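Local coordinates for protein ricin B lectin (Clostridium thermocellum, PDB 3VSF) that probably hydrolyses beta-1,3-galactan from the chain end, joining a family 43 glycoside hydrolase domain to a ricin-type beta-trefoil domain that binds galactose, at residues 123-134 and 214-222. Residues are numbered along the deposited sequence; the frame is centred on the assembly and turned at random.
Sequences MYNASTGEFVMW and LTPDYKNIA
Two hairpin turns from successive four-stranded blades of the family 43 beta-propeller meet here, and Tyr218, inserted from 214-222 between Met123 and Asn125, carries much of the contact. Met123 CE lies over one face of the Tyr218 ring in a CH-pi contact, 3.8 Å from its centroid, placed there by the bend at chi3 (-58°). Over the opposite face, toward the rim, sits Asn125 ND2, the amide plane turned 31° from the ring. From that position Asn125 ND2 donates to Pro216 O at 2.7 Å, on a lone pair in the carbonyl plane, though the hydrogen bond is bent, 135° at the hydrogen. The Tyr218 backbone is tied in as well: Trp134 NE1 donates to Tyr218 O at 3.0 Å, the acceptor almost in the indole plane. Val132 CG2 packs on Tyr218 CB at 3.6 Å, while Leu214 CD2 touches Trp134 CZ2. Lys219 NZ forms a salt bridge with Glu130 OE1 at 3.1 Å, on the syn side but somewhat out of the carboxylate plane; Glu130 OE2 pairs with Lys154, and Lys219 also makes a cation-pi contact with Tyr152. Tyr218 OH hydrogen-bonds to Gly195 O, and Val189 and Val191 of strand 187-191 pack against Met123, while strands 147-153 and 161-166 flank the Trp134 end through Val150 and Phe166.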
loop_
_atom_site.group_PDB
_atom_site.type_symbol
_atom_site.label_atom_id
_atom_site.label_comp_id
_atom_site.label_asym_id
_atom_site.label_seq_id
_atom_site.Cartn_x
_atom_site.Cartn_y
_atom_site.Cartn_z
ATOM N N MET A 123 12.329 14.723 5.514
ATOM C CA MET A 123 13.557 13.987 5.244
ATOM C C MET A 123 14.668 14.472 6.170
ATOM O O MET A 123 14.650 15.617 6.619
ATOM C CB MET A 123 13.971 14.165 3.781
ATOM C CG MET A 123 14.178 15.613 3.367
ATOM S SD MET A 123 14.302 15.827 1.580
ATOM C CE MET A 123 15.686 14.756 1.200
ATOM N N TYR A 124 15.629 13.600 6.457
ATOM C CA TYR A 124 16.732 13.957 7.344
ATOM C C TYR A 124 18.045 14.166 6.594
ATOM O O TYR A 124 18.347 13.456 5.634
ATOM C CB TYR A 124 16.917 12.903 8.437
ATOM C CG TYR A 124 18.168 13.104 9.262
ATOM C CD1 TYR A 124 19.310 12.347 9.024
ATOM C CD2 TYR A 124 18.214 14.058 10.271
ATOM C CE1 TYR A 124 20.458 12.531 9.772
ATOM C CE2 TYR A 124 19.357 14.248 11.024
ATOM C CZ TYR A 124 20.476 13.483 10.771
ATOM O OH TYR A 124 21.617 13.665 11.517
ATOM N N ASN A 125 18.821 15.147 7.045
ATOM C CA ASN A 125 20.117 15.445 6.450
ATOM C C ASN A 125 21.254 15.067 7.392
ATOM O O ASN A 125 21.353 15.594 8.499
ATOM C CB ASN A 125 20.202 16.929 6.088
ATOM C CG ASN A 125 21.440 17.267 5.279
ATOM O OD1 ASN A 125 22.471 16.603 5.387
ATOM N ND2 ASN A 125 21.342 18.308 4.460
ATOM N N ALA A 126 22.107 14.148 6.950
ATOM C CA ALA A 126 23.234 13.696 7.761
ATOM C C ALA A 126 24.266 14.804 7.941
ATOM O O ALA A 126 24.778 15.016 9.041
ATOM C CB ALA A 126 23.876 12.467 7.137
ATOM N N SER A 127 24.565 15.506 6.854
ATOM C CA SER A 127 25.541 16.590 6.875
ATOM C C SER A 127 25.173 17.656 7.903
ATOM O O SER A 127 25.885 17.859 8.887
ATOM C CB SER A 127 25.655 17.229 5.489
ATOM O OG SER A 127 25.942 16.256 4.500
ATOM N N THR A 128 24.055 18.334 7.664
ATOM C CA THR A 128 23.613 19.422 8.530
ATOM C C THR A 128 23.184 18.920 9.906
ATOM O O THR A 128 23.610 19.452 10.931
ATOM C CB THR A 128 22.443 20.199 7.899
ATOM O OG1 THR A 128 21.302 19.340 7.782
ATOM C CG2 THR A 128 22.826 20.715 6.520
ATOM N N GLY A 129 22.339 17.895 9.922
ATOM C CA GLY A 129 21.811 17.363 11.165
ATOM C C GLY A 129 20.456 17.960 11.489
ATOM O O GLY A 129 20.007 17.929 12.635
ATOM N N GLU A 130 19.803 18.508 10.469
ATOM C CA GLU A 130 18.493 19.123 10.636
ATOM C C GLU A 130 17.465 18.475 9.715
ATOM O O GLU A 130 17.799 18.003 8.628
ATOM C CB GLU A 130 18.572 20.630 10.376
ATOM C CG GLU A 130 19.059 20.997 8.985
ATOM C CD GLU A 130 19.366 22.474 8.843
ATOM O OE1 GLU A 130 19.768 22.897 7.738
ATOM O OE2 GLU A 130 19.209 23.214 9.838
ATOM N N PHE A 131 16.212 18.452 10.160
ATOM C CA PHE A 131 15.139 17.817 9.402
ATOM C C PHE A 131 14.452 18.802 8.461
ATOM O O PHE A 131 13.848 19.777 8.903
ATOM C CB PHE A 131 14.111 17.200 10.351
ATOM C CG PHE A 131 14.677 16.138 11.251
ATOM C CD1 PHE A 131 14.664 14.807 10.866
ATOM C CD2 PHE A 131 15.218 16.468 12.481
ATOM C CE1 PHE A 131 15.181 13.827 11.691
ATOM C CE2 PHE A 131 15.738 15.491 13.311
ATOM C CZ PHE A 131 15.719 14.169 12.914
ATOM N N VAL A 132 14.545 18.535 7.163
ATOM C CA VAL A 132 13.920 19.384 6.157
ATOM C C VAL A 132 12.540 18.852 5.779
ATOM O O VAL A 132 12.369 17.655 5.549
ATOM C CB VAL A 132 14.792 19.492 4.891
ATOM C CG1 VAL A 132 14.125 20.386 3.858
ATOM C CG2 VAL A 132 16.174 20.018 5.248
ATOM N N MET A 133 11.559 19.748 5.720
ATOM C CA MET A 133 10.186 19.363 5.412
ATOM C C MET A 133 9.670 20.026 4.137
ATOM O O MET A 133 9.752 21.244 3.983
ATOM C CB MET A 133 9.262 19.699 6.586
ATOM C CG MET A 133 7.782 19.610 6.254
ATOM S SD MET A 133 6.729 19.960 7.674
ATOM C CE MET A 133 5.134 20.121 6.878
ATOM N N TRP A 134 9.139 19.215 3.228
ATOM C CA TRP A 134 8.554 19.717 1.992
ATOM C C TRP A 134 7.050 19.473 1.971
ATOM O O TRP A 134 6.534 18.681 2.760
ATOM C CB TRP A 134 9.214 19.060 0.781
ATOM C CG TRP A 134 10.632 19.487 0.580
ATOM C CD1 TRP A 134 11.723 19.062 1.280
ATOM C CD2 TRP A 134 11.116 20.426 -0.387
ATOM N NE1 TRP A 134 12.857 19.680 0.808
ATOM C CE2 TRP A 134 12.511 20.522 -0.216
ATOM C CE3 TRP A 134 10.505 21.196 -1.382
ATOM C CZ2 TRP A 134 13.304 21.354 -1.001
ATOM C CZ3 TRP A 134 11.294 22.022 -2.162
ATOM C CH2 TRP A 134 12.679 22.095 -1.967
ATOM N N LEU A 214 17.991 18.036 -5.003
ATOM C CA LEU A 214 18.152 19.095 -4.016
ATOM C C LEU A 214 19.619 19.420 -3.761
ATOM O O LEU A 214 20.499 18.588 -3.981
ATOM C CB LEU A 214 17.475 18.704 -2.702
ATOM C CG LEU A 214 15.992 18.348 -2.787
ATOM C CD1 LEU A 214 15.463 17.940 -1.421
ATOM C CD2 LEU A 214 15.196 19.512 -3.352
ATOM N N THR A 215 19.873 20.640 -3.300
ATOM C CA THR A 215 21.207 21.035 -2.872
ATOM C C THR A 215 21.571 20.261 -1.607
ATOM O O THR A 215 20.697 19.683 -0.962
ATOM C CB THR A 215 21.284 22.550 -2.601
ATOM O OG1 THR A 215 20.211 22.938 -1.734
ATOM C CG2 THR A 215 21.177 23.330 -3.901
ATOM N N PRO A 216 22.866 20.237 -1.253
ATOM C CA PRO A 216 23.331 19.492 -0.077
ATOM C C PRO A 216 22.508 19.756 1.184
ATOM O O PRO A 216 22.419 18.877 2.041
ATOM C CB PRO A 216 24.757 20.008 0.110
ATOM C CG PRO A 216 25.203 20.337 -1.269
ATOM C CD PRO A 216 23.984 20.864 -1.981
ATOM N N ASP A 217 21.916 20.942 1.296
ATOM C CA ASP A 217 21.163 21.305 2.494
ATOM C C ASP A 217 19.716 20.806 2.465
ATOM O O ASP A 217 18.996 20.918 3.458
ATOM C CB ASP A 217 21.206 22.820 2.724
ATOM C CG ASP A 217 20.708 23.609 1.527
ATOM O OD1 ASP A 217 19.756 23.151 0.861
ATOM O OD2 ASP A 217 21.269 24.691 1.252
ATOM N N TYR A 218 19.303 20.260 1.323
ATOM C CA TYR A 218 17.952 19.722 1.148
ATOM C C TYR A 218 16.874 20.804 1.095
ATOM O O TYR A 218 15.724 20.523 0.761
ATOM C CB TYR A 218 17.608 18.719 2.254
ATOM C CG TYR A 218 18.362 17.410 2.184
ATOM C CD1 TYR A 218 19.211 17.127 1.124
ATOM C CD2 TYR A 218 18.213 16.453 3.178
ATOM C CE1 TYR A 218 19.898 15.928 1.062
ATOM C CE2 TYR A 218 18.892 15.253 3.124
ATOM C CZ TYR A 218 19.733 14.996 2.064
ATOM O OH TYR A 218 20.409 13.800 2.012
ATOM N N LYS A 219 17.246 22.034 1.428
ATOM C CA LYS A 219 16.278 23.123 1.528
ATOM C C LYS A 219 16.032 23.837 0.201
ATOM O O LYS A 219 15.110 24.643 0.088
ATOM C CB LYS A 219 16.715 24.127 2.600
ATOM C CG LYS A 219 16.570 23.611 4.023
ATOM C CD LYS A 219 17.262 24.522 5.026
ATOM C CE LYS A 219 18.772 24.493 4.843
ATOM N NZ LYS A 219 19.478 25.307 5.872
ATOM N N ASN A 220 16.853 23.534 -0.800
ATOM C CA ASN A 220 16.726 24.172 -2.106
ATOM C C ASN A 220 16.835 23.178 -3.258
ATOM O O ASN A 220 17.246 22.034 -3.064
ATOM C CB ASN A 220 17.775 25.275 -2.265
ATOM C CG ASN A 220 17.661 26.348 -1.198
ATOM O OD1 ASN A 220 16.564 26.687 -0.756
ATOM N ND2 ASN A 220 18.800 26.885 -0.778
ATOM N N ILE A 221 16.464 23.622 -4.455
ATOM C CA ILE A 221 16.528 22.775 -5.641
ATOM C C ILE A 221 17.777 23.067 -6.468
ATOM O O ILE A 221 17.980 24.190 -6.928
ATOM C CB ILE A 221 15.274 22.940 -6.522
ATOM C CG1 ILE A 221 14.038 22.421 -5.787
ATOM C CG2 ILE A 221 15.452 22.213 -7.846
ATOM C CD1 ILE A 221 12.766 22.497 -6.598
ATOM N N ALA A 222 18.610 22.048 -6.652
ATOM C CA ALA A 222 19.866 22.198 -7.377
ATOM C C ALA A 222 19.689 22.066 -8.888
ATOM O O ALA A 222 20.284 22.821 -9.657
ATOM C CB ALA A 222 20.894 21.194 -6.873
#